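Local coordinates for protein pyruvate kinase (Cryptosporidium parvum, PDB 4DRS) that probably catalyses the last step of glycolysis, the transfer of phosphate from phosphoenolpyruvate to ADP to give pyruvate and ATP, at residues 427-432 against 501-506; 450-455 against 469-474. One frame throughout, in Å; residues are numbered along the deposited sequence.

In the fold
The eight-stranded barrel of pyruvate kinase comes first along the chain. Both contacts belong to the later alpha/beta domain and to a single sheet. Strand 427-431 is laid down first, and helix 436-443 leads from it to strand 449-454. Helix 457-462 then leads to strand 469-473, and contact 2 closes this short beta-alpha-beta loop. Helix 480-493 follows, and strand 502-506 returns to the far side of 427-431, where contact 1 closes the longer loop. Contact 2 is therefore nested inside contact 1. Strands 427-431 and 449-454 are neighbours, so the two contacts join into one run of four parallel strands. Strand 519-524 adds an antiparallel edge beside 502-506.

Contact 1: residues 427-432 against 501-506; sequences LIITIT and DFAIAV. With SO4 (sulfate ion), chain C.
Thr430 and Val506 sit side by side on one face of two parallel strands, and their side chains cross obliquely. OG1 of Thr430 stands anti to the backbone N (chi1 -179°). This turns it toward the neighbouring strand, where it lies 3.6 Å from Val506 O and 4.0 Å from CG1 of Val506. On the same face Ile428 brings its CG2 branch to 4.4 Å from CB of Ile504, while the outer end of Ile504 leads away toward Met520 and Ile522. Helix 436-443 packs on this face through Thr437, Ala438 and Ile441.

The other face carries Leu427, Ile429, Ala503 and Ala505. CB of Leu427 faces CB of Ala503 at 4.2 Å, and CD1 of Ile429 extends back to the same methyl, at 4.3 Å. Helix 480-493 lies against this side, with Leu488 on Ile429 and Ile484 on Ala505.

Four backbone hydrogen bonds join the strands in parallel register. Ile429 N gives to Ile504 O at 2.7 Å, with the donor nearly in line with the carbonyl (C=O...N 176°). Ile429 O takes Val506 N, so both polar backbone atoms of Ile429 are used by this one neighbour. Ile431 N and Val506 O continue the ladder.

Beyond the strand end, Thr432 OG1 lies 2.7 Å from both O2 and O3 of the sulfate. Glu433 N, Thr434 OG1 and Thr437 OG1 also hold this ion, which probably came from the crystallisation liquor. The chemistry is that of an inner sheet pair: the backbone supplies the polar bonds, and largely aliphatic side chains on both faces meet the helices.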
ATOM      1  N   LEU A 427      -8.890 -15.326 -21.589  1.00 43.35           N
ATOM      2  CA  LEU A 427      -8.138 -14.846 -22.747  1.00 41.73           C
ATOM      3  C   LEU A 427      -8.326 -13.359 -23.006  1.00 41.01           C
ATOM      4  O   LEU A 427      -9.383 -12.791 -22.716  1.00 40.95           O
ATOM      5  CB  LEU A 427      -8.551 -15.605 -24.011  1.00 42.40           C
ATOM      6  CG  LEU A 427      -8.255 -17.101 -24.156  1.00 43.57           C
ATOM      7  CD1 LEU A 427      -9.003 -17.617 -25.367  1.00 44.26           C
ATOM      8  CD2 LEU A 427      -6.766 -17.388 -24.279  1.00 43.41           C
ATOM      9  N   ILE A 428      -7.287 -12.742 -23.561  1.00 39.24           N
ATOM     10  CA  ILE A 428      -7.388 -11.408 -24.131  1.00 37.95           C
ATOM     11  C   ILE A 428      -7.117 -11.519 -25.631  1.00 38.65           C
ATOM     12  O   ILE A 428      -5.996 -11.824 -26.048  1.00 38.58           O
ATOM     13  CB  ILE A 428      -6.403 -10.410 -23.481  1.00 36.45           C
ATOM     14  CG1 ILE A 428      -6.628 -10.342 -21.963  1.00 36.21           C
ATOM     15  CG2 ILE A 428      -6.552  -9.030 -24.112  1.00 35.26           C
ATOM     16  CD1 ILE A 428      -5.606  -9.507 -21.214  1.00 34.64           C
ATOM     17  N   ILE A 429      -8.156 -11.293 -26.434  1.00 39.23           N
ATOM     18  CA  ILE A 429      -8.042 -11.378 -27.887  1.00 39.92           C
ATOM     19  C   ILE A 429      -7.933  -9.977 -28.481  1.00 41.14           C
ATOM     20  O   ILE A 429      -8.748  -9.106 -28.176  1.00 42.00           O
ATOM     21  CB  ILE A 429      -9.229 -12.139 -28.518  1.00 39.30           C
ATOM     22  CG1 ILE A 429      -9.375 -13.520 -27.878  1.00 39.58           C
ATOM     23  CG2 ILE A 429      -9.050 -12.270 -30.027  1.00 39.31           C
ATOM     24  CD1 ILE A 429     -10.676 -14.224 -28.215  1.00 40.96           C
ATOM     25  N   THR A 430      -6.919  -9.766 -29.317  1.00 41.59           N
ATOM     26  CA  THR A 430      -6.719  -8.467 -29.953  1.00 43.52           C
ATOM     27  C   THR A 430      -6.656  -8.566 -31.481  1.00 44.72           C
ATOM     28  O   THR A 430      -5.874  -9.336 -32.036  1.00 45.35           O
ATOM     29  CB  THR A 430      -5.489  -7.713 -29.380  1.00 43.57           C
ATOM     30  OG1 THR A 430      -5.359  -6.441 -30.026  1.00 45.19           O
ATOM     31  CG2 THR A 430      -4.197  -8.507 -29.568  1.00 42.78           C
ATOM     32  N   ILE A 431      -7.511  -7.801 -32.148  1.00 45.81           N
ATOM     33  CA  ILE A 431      -7.498  -7.719 -33.601  1.00 47.77           C
ATOM     34  C   ILE A 431      -6.549  -6.583 -33.960  1.00 48.19           C
ATOM     35  O   ILE A 431      -6.785  -5.434 -33.601  1.00 48.14           O
ATOM     36  CB  ILE A 431      -8.913  -7.468 -34.176  1.00 49.21           C
ATOM     37  CG1 ILE A 431      -9.858  -8.621 -33.812  1.00 50.07           C
ATOM     38  CG2 ILE A 431      -8.866  -7.283 -35.685  1.00 49.24           C
ATOM     39  CD1 ILE A 431     -11.319  -8.347 -34.116  1.00 51.35           C
ATOM     40  N   THR A 432      -5.466  -6.919 -34.651  1.00 49.77           N
ATOM     41  CA  THR A 432      -4.401  -5.961 -34.923  1.00 51.41           C
ATOM     42  C   THR A 432      -3.837  -6.114 -36.333  1.00 53.39           C
ATOM     43  O   THR A 432      -3.768  -7.221 -36.868  1.00 54.32           O
ATOM     44  CB  THR A 432      -3.273  -6.047 -33.865  1.00 51.39           C
ATOM     45  OG1 THR A 432      -2.288  -5.040 -34.125  1.00 52.67           O
ATOM     46  CG2 THR A 432      -2.609  -7.429 -33.860  1.00 50.39           C
ATOM     47  N   ASP A 501     -16.835 -19.307 -20.319  1.00 58.83           N
ATOM     48  CA  ASP A 501     -15.708 -18.467 -19.902  1.00 56.10           C
ATOM     49  C   ASP A 501     -15.717 -17.109 -20.606  1.00 53.37           C
ATOM     50  O   ASP A 501     -16.188 -16.986 -21.742  1.00 52.37           O
ATOM     51  CB  ASP A 501     -14.371 -19.168 -20.167  1.00 57.32           C
ATOM     52  CG  ASP A 501     -14.123 -20.349 -19.240  1.00 59.98           C
ATOM     53  OD1 ASP A 501     -14.773 -20.438 -18.174  1.00 60.21           O
ATOM     54  OD2 ASP A 501     -13.259 -21.188 -19.578  1.00 61.04           O
ATOM     55  N   PHE A 502     -15.189 -16.096 -19.923  1.00 49.69           N
ATOM     56  CA  PHE A 502     -15.084 -14.762 -20.496  1.00 46.82           C
ATOM     57  C   PHE A 502     -13.772 -14.561 -21.245  1.00 45.31           C
ATOM     58  O   PHE A 502     -12.741 -15.146 -20.895  1.00 44.29           O
ATOM     59  CB  PHE A 502     -15.230 -13.685 -19.418  1.00 45.65           C
ATOM     60  CG  PHE A 502     -16.612 -13.588 -18.834  1.00 45.99           C
ATOM     61  CD1 PHE A 502     -17.688 -13.168 -19.614  1.00 45.68           C
ATOM     62  CD2 PHE A 502     -16.837 -13.900 -17.496  1.00 45.70           C
ATOM     63  CE1 PHE A 502     -18.962 -13.077 -19.073  1.00 46.22           C
ATOM     64  CE2 PHE A 502     -18.109 -13.807 -16.951  1.00 46.71           C
ATOM     65  CZ  PHE A 502     -19.173 -13.394 -17.740  1.00 46.78           C
ATOM     66  N   ALA A 503     -13.838 -13.737 -22.285  1.00 43.75           N
ATOM     67  CA  ALA A 503     -12.660 -13.250 -22.983  1.00 42.16           C
ATOM     68  C   ALA A 503     -12.821 -11.757 -23.222  1.00 41.40           C
ATOM     69  O   ALA A 503     -13.933 -11.269 -23.441  1.00 41.87           O
ATOM     70  CB  ALA A 503     -12.468 -13.984 -24.302  1.00 42.02           C
ATOM     71  N   ILE A 504     -11.709 -11.033 -23.161  1.00 40.42           N
ATOM     72  CA  ILE A 504     -11.698  -9.624 -23.518  1.00 40.33           C
ATOM     73  C   ILE A 504     -11.323  -9.515 -24.989  1.00 40.75           C
ATOM     74  O   ILE A 504     -10.297 -10.045 -25.413  1.00 40.93           O
ATOM     75  CB  ILE A 504     -10.698  -8.809 -22.662  1.00 39.18           C
ATOM     76  CG1 ILE A 504     -10.881  -9.088 -21.164  1.00 39.48           C
ATOM     77  CG2 ILE A 504     -10.788  -7.321 -22.981  1.00 39.01           C
ATOM     78  CD1 ILE A 504     -12.235  -8.729 -20.590  1.00 40.05           C
ATOM     79  N   ALA A 505     -12.164  -8.835 -25.758  1.00 41.88           N
ATOM     80  CA  ALA A 505     -11.868  -8.561 -27.158  1.00 42.91           C
ATOM     81  C   ALA A 505     -11.453  -7.107 -27.329  1.00 42.88           C
ATOM     82  O   ALA A 505     -12.144  -6.199 -26.872  1.00 43.40           O
ATOM     83  CB  ALA A 505     -13.070  -8.888 -28.031  1.00 44.65           C
ATOM     84  N   VAL A 506     -10.314  -6.899 -27.980  1.00 43.89           N
ATOM     85  CA  VAL A 506      -9.798  -5.561 -28.265  1.00 45.83           C
ATOM     86  C   VAL A 506      -9.553  -5.403 -29.762  1.00 48.33           C
ATOM     87  O   VAL A 506      -8.981  -6.290 -30.393  1.00 48.61           O
ATOM     88  CB  VAL A 506      -8.485  -5.294 -27.492  1.00 44.39           C
ATOM     89  CG1 VAL A 506      -7.791  -4.030 -27.986  1.00 43.72           C
ATOM     90  CG2 VAL A 506      -8.758  -5.201 -26.003  1.00 44.01           C
TER
HETATM   91  S   SO4 C 601      -3.120  -1.996 -33.907  1.00 55.30           S
HETATM   92  O1  SO4 C 601      -4.566  -2.133 -34.168  1.00 56.65           O
HETATM   93  O2  SO4 C 601      -2.788  -2.776 -32.701  1.00 54.00           O
HETATM   94  O3  SO4 C 601      -2.344  -2.520 -35.053  1.00 57.00           O
HETATM   95  O4  SO4 C 601      -2.762  -0.574 -33.723  1.00 54.25           O

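Contact 2: residues 450-455 against 469-474; sequences IIACTA and VKTYVL. With SO4 (sulfate ion), chain D.
The Tyr472 ring has Ile451 CG2 over one face, 3.8 Å from the ring centroid and 20° off the normal, a CH-pi contact shifted toward the CD1-CE1 rim. The longer branch of Ile451 comes down over the same face at its hydroxyl end, with CD1 3.6 Å from Tyr472 OH. CG of Tyr472 sits anti to its own carbonyl carbon (chi1 -66°), which puts the ring there. SG of Cys453 stands oblique to the ring and meets CB of Tyr472 at 4.3 Å. Leu490 and Ala491 of helix 480-493 also touch the tyrosine, and Glu494 OE1 hydrogen-bonds its hydroxyl.

The sheet face with Ile450, Ala452, Val469 and Thr471 is packed by small and branched side chains. CB of Ala452 touches both CG1 of Val469 and CG2 of Thr471, about 4.0 Å from each. Helices 436-443 and 457-462 pack on this side.

Five backbone hydrogen bonds run the length of the parallel pair, the longest from Thr454 N to Tyr472 O, at 3.2 Å.

A sulfate, probably from the crystallisation liquor, lies beside strand 469-473. Lys470 bends at its last torsion (chi4 73°) and gives NZ to sulfate O1 at 2.8 Å. Thr471 N gives to O4 at 3.1 Å, and Thr471 OG1 bonds O4 and Thr103 OG1. Lys464 NZ and Thr103 N also hydrogen-bond the ion. Segment 469-474 spends the N-H groups of Lys470, Tyr472 and Leu474 on its neighbour and that of Thr471 on the anion. The contact closes a beta-alpha-beta unit whose outer strand holds a sulfate in this crystal; the lysines probably offset its charge.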
ATOM      1  N   ILE A 450      -2.552 -13.873 -24.311  1.00 36.97           N
ATOM      2  CA  ILE A 450      -2.950 -12.888 -25.303  1.00 35.95           C
ATOM      3  C   ILE A 450      -2.976 -13.535 -26.683  1.00 36.92           C
ATOM      4  O   ILE A 450      -1.965 -14.064 -27.151  1.00 36.99           O
ATOM      5  CB  ILE A 450      -1.989 -11.680 -25.339  1.00 35.25           C
ATOM      6  CG1 ILE A 450      -1.762 -11.114 -23.937  1.00 34.38           C
ATOM      7  CG2 ILE A 450      -2.517 -10.597 -26.278  1.00 34.62           C
ATOM      8  CD1 ILE A 450      -0.444 -10.385 -23.795  1.00 34.03           C
ATOM      9  N   ILE A 451      -4.135 -13.483 -27.331  1.00 37.52           N
ATOM     10  CA  ILE A 451      -4.277 -14.005 -28.686  1.00 38.81           C
ATOM     11  C   ILE A 451      -4.393 -12.853 -29.677  1.00 38.92           C
ATOM     12  O   ILE A 451      -5.362 -12.091 -29.643  1.00 39.55           O
ATOM     13  CB  ILE A 451      -5.473 -14.981 -28.807  1.00 40.00           C
ATOM     14  CG1 ILE A 451      -5.233 -16.205 -27.910  1.00 40.67           C
ATOM     15  CG2 ILE A 451      -5.691 -15.387 -30.260  1.00 40.28           C
ATOM     16  CD1 ILE A 451      -6.292 -17.284 -27.999  1.00 42.63           C
ATOM     17  N   ALA A 452      -3.389 -12.729 -30.542  1.00 38.87           N
ATOM     18  CA  ALA A 452      -3.339 -11.670 -31.544  1.00 39.12           C
ATOM     19  C   ALA A 452      -3.826 -12.163 -32.901  1.00 40.58           C
ATOM     20  O   ALA A 452      -3.263 -13.109 -33.460  1.00 41.02           O
ATOM     21  CB  ALA A 452      -1.928 -11.118 -31.661  1.00 37.87           C
ATOM     22  N   CYS A 453      -4.863 -11.507 -33.424  1.00 41.06           N
ATOM     23  CA  CYS A 453      -5.452 -11.860 -34.712  1.00 42.28           C
ATOM     24  C   CYS A 453      -5.083 -10.845 -35.771  1.00 42.70           C
ATOM     25  O   CYS A 453      -5.396  -9.659 -35.651  1.00 42.59           O
ATOM     26  CB  CYS A 453      -6.971 -11.945 -34.613  1.00 43.22           C
ATOM     27  SG  CYS A 453      -7.557 -13.127 -33.393  1.00 45.76           S
ATOM     28  N   THR A 454      -4.432 -11.328 -36.823  1.00 42.98           N
ATOM     29  CA  THR A 454      -3.947 -10.468 -37.889  1.00 43.23           C
ATOM     30  C   THR A 454      -4.071 -11.187 -39.228  1.00 43.84           C
ATOM     31  O   THR A 454      -4.168 -12.415 -39.274  1.00 43.95           O
ATOM     32  CB  THR A 454      -2.486 -10.019 -37.628  1.00 42.55           C
ATOM     33  OG1 THR A 454      -2.060  -9.126 -38.663  1.00 43.51           O
ATOM     34  CG2 THR A 454      -1.531 -11.214 -37.569  1.00 42.10           C
ATOM     35  N   ALA A 455      -4.075 -10.412 -40.308  1.00 44.62           N
ATOM     36  CA  ALA A 455      -4.104 -10.968 -41.658  1.00 47.19           C
ATOM     37  C   ALA A 455      -2.705 -11.013 -42.267  1.00 47.70           C
ATOM     38  O   ALA A 455      -2.508 -11.571 -43.349  1.00 49.02           O
ATOM     39  CB  ALA A 455      -5.045 -10.165 -42.544  1.00 47.82           C
ATOM     40  N   VAL A 469       2.162 -13.815 -25.903  1.00 37.40           N
ATOM     41  CA  VAL A 469       1.402 -13.568 -27.123  1.00 37.46           C
ATOM     42  C   VAL A 469       1.384 -14.796 -28.033  1.00 39.04           C
ATOM     43  O   VAL A 469       2.424 -15.277 -28.485  1.00 39.36           O
ATOM     44  CB  VAL A 469       1.914 -12.321 -27.889  1.00 36.44           C
ATOM     45  CG1 VAL A 469       1.075 -12.067 -29.132  1.00 35.54           C
ATOM     46  CG2 VAL A 469       1.897 -11.089 -26.993  1.00 35.78           C
ATOM     47  N   LYS A 470       0.186 -15.309 -28.276  1.00 41.43           N
ATOM     48  CA  LYS A 470      -0.031 -16.340 -29.279  1.00 44.05           C
ATOM     49  C   LYS A 470      -0.752 -15.664 -30.440  1.00 44.18           C
ATOM     50  O   LYS A 470      -1.532 -14.735 -30.222  1.00 43.93           O
ATOM     51  CB  LYS A 470      -0.859 -17.490 -28.697  1.00 46.57           C
ATOM     52  CG  LYS A 470      -1.185 -18.597 -29.692  1.00 51.49           C
ATOM     53  CD  LYS A 470      -1.922 -19.760 -29.042  1.00 53.64           C
ATOM     54  CE  LYS A 470      -2.177 -20.887 -30.037  1.00 56.16           C
ATOM     55  NZ  LYS A 470      -0.957 -21.669 -30.397  1.00 57.31           N
ATOM     56  N   THR A 471      -0.492 -16.111 -31.665  1.00 44.39           N
ATOM     57  CA  THR A 471      -1.055 -15.450 -32.842  1.00 45.00           C
ATOM     58  C   THR A 471      -1.936 -16.352 -33.714  1.00 46.66           C
ATOM     59  O   THR A 471      -1.622 -17.523 -33.936  1.00 47.49           O
ATOM     60  CB  THR A 471       0.051 -14.846 -33.725  1.00 45.51           C
ATOM     61  OG1 THR A 471       0.961 -15.881 -34.116  1.00 48.41           O
ATOM     62  CG2 THR A 471       0.817 -13.756 -32.981  1.00 43.70           C
ATOM     63  N   TYR A 472      -3.045 -15.795 -34.196  1.00 47.02           N
ATOM     64  CA  TYR A 472      -3.861 -16.444 -35.219  1.00 48.25           C
ATOM     65  C   TYR A 472      -3.786 -15.634 -36.504  1.00 47.93           C
ATOM     66  O   TYR A 472      -4.188 -14.467 -36.529  1.00 46.57           O
ATOM     67  CB  TYR A 472      -5.329 -16.579 -34.786  1.00 50.13           C
ATOM     68  CG  TYR A 472      -5.604 -17.511 -33.613  1.00 51.89           C
ATOM     69  CD1 TYR A 472      -6.827 -17.455 -32.941  1.00 52.42           C
ATOM     70  CD2 TYR A 472      -4.656 -18.444 -33.174  1.00 52.40           C
ATOM     71  CE1 TYR A 472      -7.100 -18.296 -31.873  1.00 52.99           C
ATOM     72  CE2 TYR A 472      -4.922 -19.287 -32.103  1.00 52.98           C
ATOM     73  CZ  TYR A 472      -6.145 -19.205 -31.458  1.00 53.59           C
ATOM     74  OH  TYR A 472      -6.429 -20.029 -30.397  1.00 54.98           O
ATOM     75  N   VAL A 473      -3.256 -16.249 -37.558  1.00 48.63           N
ATOM     76  CA  VAL A 473      -3.176 -15.610 -38.869  1.00 51.10           C
ATOM     77  C   VAL A 473      -4.436 -15.917 -39.675  1.00 54.33           C
ATOM     78  O   VAL A 473      -4.818 -17.080 -39.831  1.00 55.27           O
ATOM     79  CB  VAL A 473      -1.926 -16.055 -39.662  1.00 51.04           C
ATOM     80  CG1 VAL A 473      -1.865 -15.347 -41.009  1.00 50.87           C
ATOM     81  CG2 VAL A 473      -0.659 -15.786 -38.864  1.00 48.68           C
ATOM     82  N   LEU A 474      -5.075 -14.869 -40.184  1.00 56.94           N
ATOM     83  CA  LEU A 474      -6.329 -15.016 -40.914  1.00 60.77           C
ATOM     84  C   LEU A 474      -6.232 -14.494 -42.346  1.00 64.54           C
ATOM     85  O   LEU A 474      -5.327 -13.724 -42.680  1.00 64.41           O
ATOM     86  CB  LEU A 474      -7.465 -14.316 -40.161  1.00 60.19           C
ATOM     87  CG  LEU A 474      -7.751 -14.823 -38.741  1.00 59.67           C
ATOM     88  CD1 LEU A 474      -8.670 -13.872 -37.994  1.00 58.98           C
ATOM     89  CD2 LEU A 474      -8.338 -16.229 -38.760  1.00 60.89           C
TER
HETATM   90  S   SO4 D 602       1.850 -19.494 -31.658  1.00 64.51           S
HETATM   91  O1  SO4 D 602       0.571 -20.071 -32.129  1.00 66.39           O
HETATM   92  O2  SO4 D 602       1.949 -19.617 -30.186  1.00 63.05           O
HETATM   93  O3  SO4 D 602       2.961 -20.250 -32.288  1.00 66.28           O
HETATM   94  O4  SO4 D 602       1.902 -18.063 -32.047  1.00 59.06           O